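Local coordinates for cell division control protein 45 cdc45 putative (Entamoeba histolytica, PDB 6CC2), which probably serves in DNA replication as the Cdc45 component of the CMG replicative helicase, together with the MCM2-7 ring and GINS, at residues L261-D269 and L303-M313. Numbering follows the deposited sequence.
Sequences LLRHWTLYD and LSQAQQSYKTM. With EDO (1,2-ethanediol), chain K.
L262 sets its CG over one face of the Y310 ring, 3.8 Å from the centroid and almost on the normal, a CH-pi contact. With its CG anti to the backbone N (chi1 -173°), Y310 reaches across to this leucine, and L267 CB meets the ring edge. F321 of helix 315-331 also touches L262, L267 and Y310 in this tightly packed part. At the other end, the side chains of Q307 and Y268 run side by side; Q307 NE2 stands 3.4 Å above the tyrosine ring, amide and ring planes nearly perpendicular. Y268 OH is held by D293. Between the backbones, a water joins L267 N to Q308 O. The looser side is the exposed K311 chain with two waters beside it: one bridges R263 O, W265 O and S309 OG, another links H264 ND1 to K311 NZ, and the extended lysine passes R263 O before its amine reaches S351. T266 is the N-cap of helix 267-273, its OG1 accepting from D269 N at 3.1 Å. Just before this cap, W265 O takes Y310 N (2.9 Å) from the loop after helix 303-306, while Y268 N, in the first helical turn, donates to A306 O (2.9 Å) at that helix's end, joining a capped helix start to a helix end within a helical region of the Cdc45 fold.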
# COMPACT_ATOMS: atom_id res chain seq x y z
N LEU A 261 13.36 -6.58 0.26
CA LEU A 261 13.78 -7.37 -0.90
C LEU A 261 15.20 -7.91 -0.78
O LEU A 261 15.85 -8.17 -1.78
CB LEU A 261 13.63 -6.55 -2.19
CG LEU A 261 12.19 -6.28 -2.60
CD1 LEU A 261 12.17 -5.41 -3.86
CD2 LEU A 261 11.43 -7.57 -2.86
N LEU A 262 15.67 -8.14 0.46
CA LEU A 262 17.04 -8.57 0.69
C LEU A 262 17.44 -9.75 -0.20
O LEU A 262 18.49 -9.72 -0.84
CB LEU A 262 17.21 -8.92 2.16
CG LEU A 262 18.58 -9.44 2.62
CD1 LEU A 262 19.65 -8.40 2.38
CD2 LEU A 262 18.56 -9.87 4.08
N ARG A 263 16.65 -10.82 -0.21
CA ARG A 263 17.01 -12.00 -0.98
C ARG A 263 17.09 -11.72 -2.47
O ARG A 263 17.75 -12.47 -3.19
CB ARG A 263 16.03 -13.13 -0.69
CG ARG A 263 16.23 -13.81 0.65
CD ARG A 263 15.19 -14.93 0.88
NE ARG A 263 13.85 -14.34 0.94
CZ ARG A 263 13.34 -13.74 2.01
NH1 ARG A 263 14.03 -13.68 3.15
NH2 ARG A 263 12.14 -13.21 1.95
N HIS A 264 16.46 -10.65 -2.94
CA HIS A 264 16.40 -10.31 -4.36
C HIS A 264 17.23 -9.08 -4.68
O HIS A 264 17.08 -8.46 -5.75
CB HIS A 264 14.93 -10.14 -4.73
CG HIS A 264 14.09 -11.24 -4.18
ND1 HIS A 264 14.15 -12.53 -4.66
CD2 HIS A 264 13.24 -11.27 -3.12
CE1 HIS A 264 13.35 -13.30 -3.93
NE2 HIS A 264 12.82 -12.56 -2.98
N TRP A 265 18.14 -8.73 -3.79
CA TRP A 265 18.92 -7.50 -3.92
C TRP A 265 20.32 -7.81 -3.40
O TRP A 265 20.85 -8.91 -3.63
CB TRP A 265 18.25 -6.38 -3.13
CG TRP A 265 18.51 -5.00 -3.59
CD1 TRP A 265 19.41 -4.58 -4.50
CD2 TRP A 265 17.78 -3.83 -3.17
NE1 TRP A 265 19.32 -3.21 -4.67
CE2 TRP A 265 18.33 -2.73 -3.85
CE3 TRP A 265 16.74 -3.62 -2.27
CZ2 TRP A 265 17.86 -1.43 -3.68
CZ3 TRP A 265 16.28 -2.33 -2.10
CH2 TRP A 265 16.84 -1.26 -2.80
N THR A 266 20.94 -6.82 -2.75
CA THR A 266 22.24 -6.96 -2.09
C THR A 266 22.08 -6.52 -0.64
O THR A 266 21.21 -5.71 -0.32
CB THR A 266 23.34 -6.12 -2.74
OG1 THR A 266 23.10 -4.72 -2.50
CG2 THR A 266 23.43 -6.36 -4.25
N LEU A 267 22.95 -7.03 0.23
CA LEU A 267 22.91 -6.59 1.63
C LEU A 267 23.10 -5.08 1.71
O LEU A 267 22.36 -4.39 2.42
CB LEU A 267 23.99 -7.30 2.43
CG LEU A 267 24.24 -6.73 3.83
CD1 LEU A 267 22.98 -6.78 4.67
CD2 LEU A 267 25.39 -7.49 4.52
N TYR A 268 24.08 -4.56 0.97
CA TYR A 268 24.43 -3.15 1.04
C TYR A 268 23.24 -2.26 0.72
O TYR A 268 22.90 -1.36 1.48
CB TYR A 268 25.58 -2.88 0.07
CG TYR A 268 26.20 -1.52 0.15
CD1 TYR A 268 27.25 -1.26 1.02
CD2 TYR A 268 25.76 -0.50 -0.67
CE1 TYR A 268 27.85 -0.02 1.09
CE2 TYR A 268 26.35 0.76 -0.61
CZ TYR A 268 27.38 1.00 0.27
OH TYR A 268 27.96 2.24 0.34
N ASP A 269 22.59 -2.51 -0.42
CA ASP A 269 21.53 -1.63 -0.86
C ASP A 269 20.20 -1.94 -0.19
O ASP A 269 19.42 -1.02 0.05
CB ASP A 269 21.40 -1.73 -2.37
CG ASP A 269 22.35 -0.75 -3.07
OD1 ASP A 269 22.52 0.37 -2.55
OD2 ASP A 269 22.93 -1.11 -4.10
N LEU A 303 33.18 -4.80 1.34
CA LEU A 303 32.21 -4.28 0.38
C LEU A 303 32.03 -5.21 -0.82
O LEU A 303 30.94 -5.27 -1.40
CB LEU A 303 32.63 -2.89 -0.09
CG LEU A 303 32.50 -1.76 0.92
CD1 LEU A 303 32.85 -0.43 0.25
CD2 LEU A 303 31.10 -1.67 1.52
N SER A 304 33.07 -5.95 -1.19
CA SER A 304 32.94 -6.89 -2.29
C SER A 304 31.92 -7.98 -1.99
O SER A 304 31.31 -8.54 -2.91
CB SER A 304 34.30 -7.53 -2.60
OG SER A 304 34.74 -8.29 -1.50
N GLN A 305 31.74 -8.31 -0.72
CA GLN A 305 30.70 -9.26 -0.31
C GLN A 305 29.36 -8.58 -0.11
O GLN A 305 28.33 -9.11 -0.52
CB GLN A 305 31.13 -9.99 0.97
CG GLN A 305 32.21 -11.07 0.77
CD GLN A 305 31.66 -12.33 0.10
OE1 GLN A 305 30.57 -12.80 0.43
NE2 GLN A 305 32.42 -12.89 -0.83
N ALA A 306 29.35 -7.42 0.54
CA ALA A 306 28.09 -6.76 0.85
C ALA A 306 27.39 -6.26 -0.40
O ALA A 306 26.16 -6.12 -0.41
CB ALA A 306 28.31 -5.59 1.81
N GLN A 307 28.15 -5.99 -1.46
CA GLN A 307 27.59 -5.38 -2.67
C GLN A 307 27.35 -6.37 -3.80
O GLN A 307 26.89 -5.96 -4.88
CB GLN A 307 28.51 -4.26 -3.14
CG GLN A 307 28.53 -3.07 -2.20
CD GLN A 307 29.44 -1.96 -2.70
OE1 GLN A 307 30.33 -2.20 -3.49
NE2 GLN A 307 29.19 -0.74 -2.23
N GLN A 308 27.62 -7.64 -3.60
CA GLN A 308 27.17 -8.63 -4.58
C GLN A 308 25.78 -9.12 -4.20
O GLN A 308 25.26 -8.83 -3.12
CB GLN A 308 28.14 -9.78 -4.70
CG GLN A 308 28.20 -10.69 -3.49
CD GLN A 308 29.22 -11.80 -3.70
OE1 GLN A 308 30.40 -11.63 -3.41
NE2 GLN A 308 28.76 -12.93 -4.23
N SER A 309 25.15 -9.84 -5.13
CA SER A 309 23.82 -10.39 -4.88
C SER A 309 23.81 -11.18 -3.56
O SER A 309 24.73 -11.96 -3.28
CB SER A 309 23.42 -11.30 -6.04
OG SER A 309 22.45 -12.25 -5.64
N TYR A 310 22.79 -10.93 -2.74
CA TYR A 310 22.69 -11.63 -1.46
C TYR A 310 22.65 -13.13 -1.65
O TYR A 310 23.18 -13.89 -0.82
CB TYR A 310 21.45 -11.14 -0.73
CG TYR A 310 21.33 -11.66 0.69
CD1 TYR A 310 22.07 -11.09 1.72
CD2 TYR A 310 20.47 -12.69 1.00
CE1 TYR A 310 21.94 -11.54 3.01
CE2 TYR A 310 20.34 -13.15 2.29
CZ TYR A 310 21.09 -12.57 3.29
OH TYR A 310 20.98 -13.03 4.58
N LYS A 311 22.05 -13.60 -2.76
CA LYS A 311 21.98 -15.04 -2.98
C LYS A 311 23.36 -15.66 -3.18
O LYS A 311 23.55 -16.84 -2.88
CB LYS A 311 21.08 -15.36 -4.17
CG LYS A 311 19.61 -15.22 -3.82
CD LYS A 311 18.69 -15.58 -4.98
CE LYS A 311 17.22 -15.47 -4.55
NZ LYS A 311 16.28 -15.82 -5.65
N THR A 312 24.33 -14.90 -3.68
CA THR A 312 25.67 -15.45 -3.87
C THR A 312 26.65 -15.04 -2.78
O THR A 312 27.75 -15.59 -2.72
CB THR A 312 26.23 -15.05 -5.25
OG1 THR A 312 26.32 -13.63 -5.35
CG2 THR A 312 25.33 -15.58 -6.36
N MSE A 313 26.28 -14.11 -1.91
CA MSE A 313 27.12 -13.76 -0.76
C MSE A 313 27.29 -15.01 0.09
O MSE A 313 26.37 -15.80 0.26
CB MSE A 313 26.50 -12.62 0.04
CG MSE A 313 27.51 -11.99 0.98
SE MSE A 313 26.85 -10.47 1.93
CE MSE A 313 25.65 -11.35 3.19
C1 EDO K . 17.45 -13.30 6.03
O1 EDO K . 17.96 -14.45 6.71
C2 EDO K . 17.30 -13.61 4.54
O2 EDO K . 16.50 -14.78 4.37
O HOH W 1 20.01 -11.55 -4.40
O HOH W 2 15.78 -13.05 -6.89
O HOH W 3 24.69 -9.12 -0.46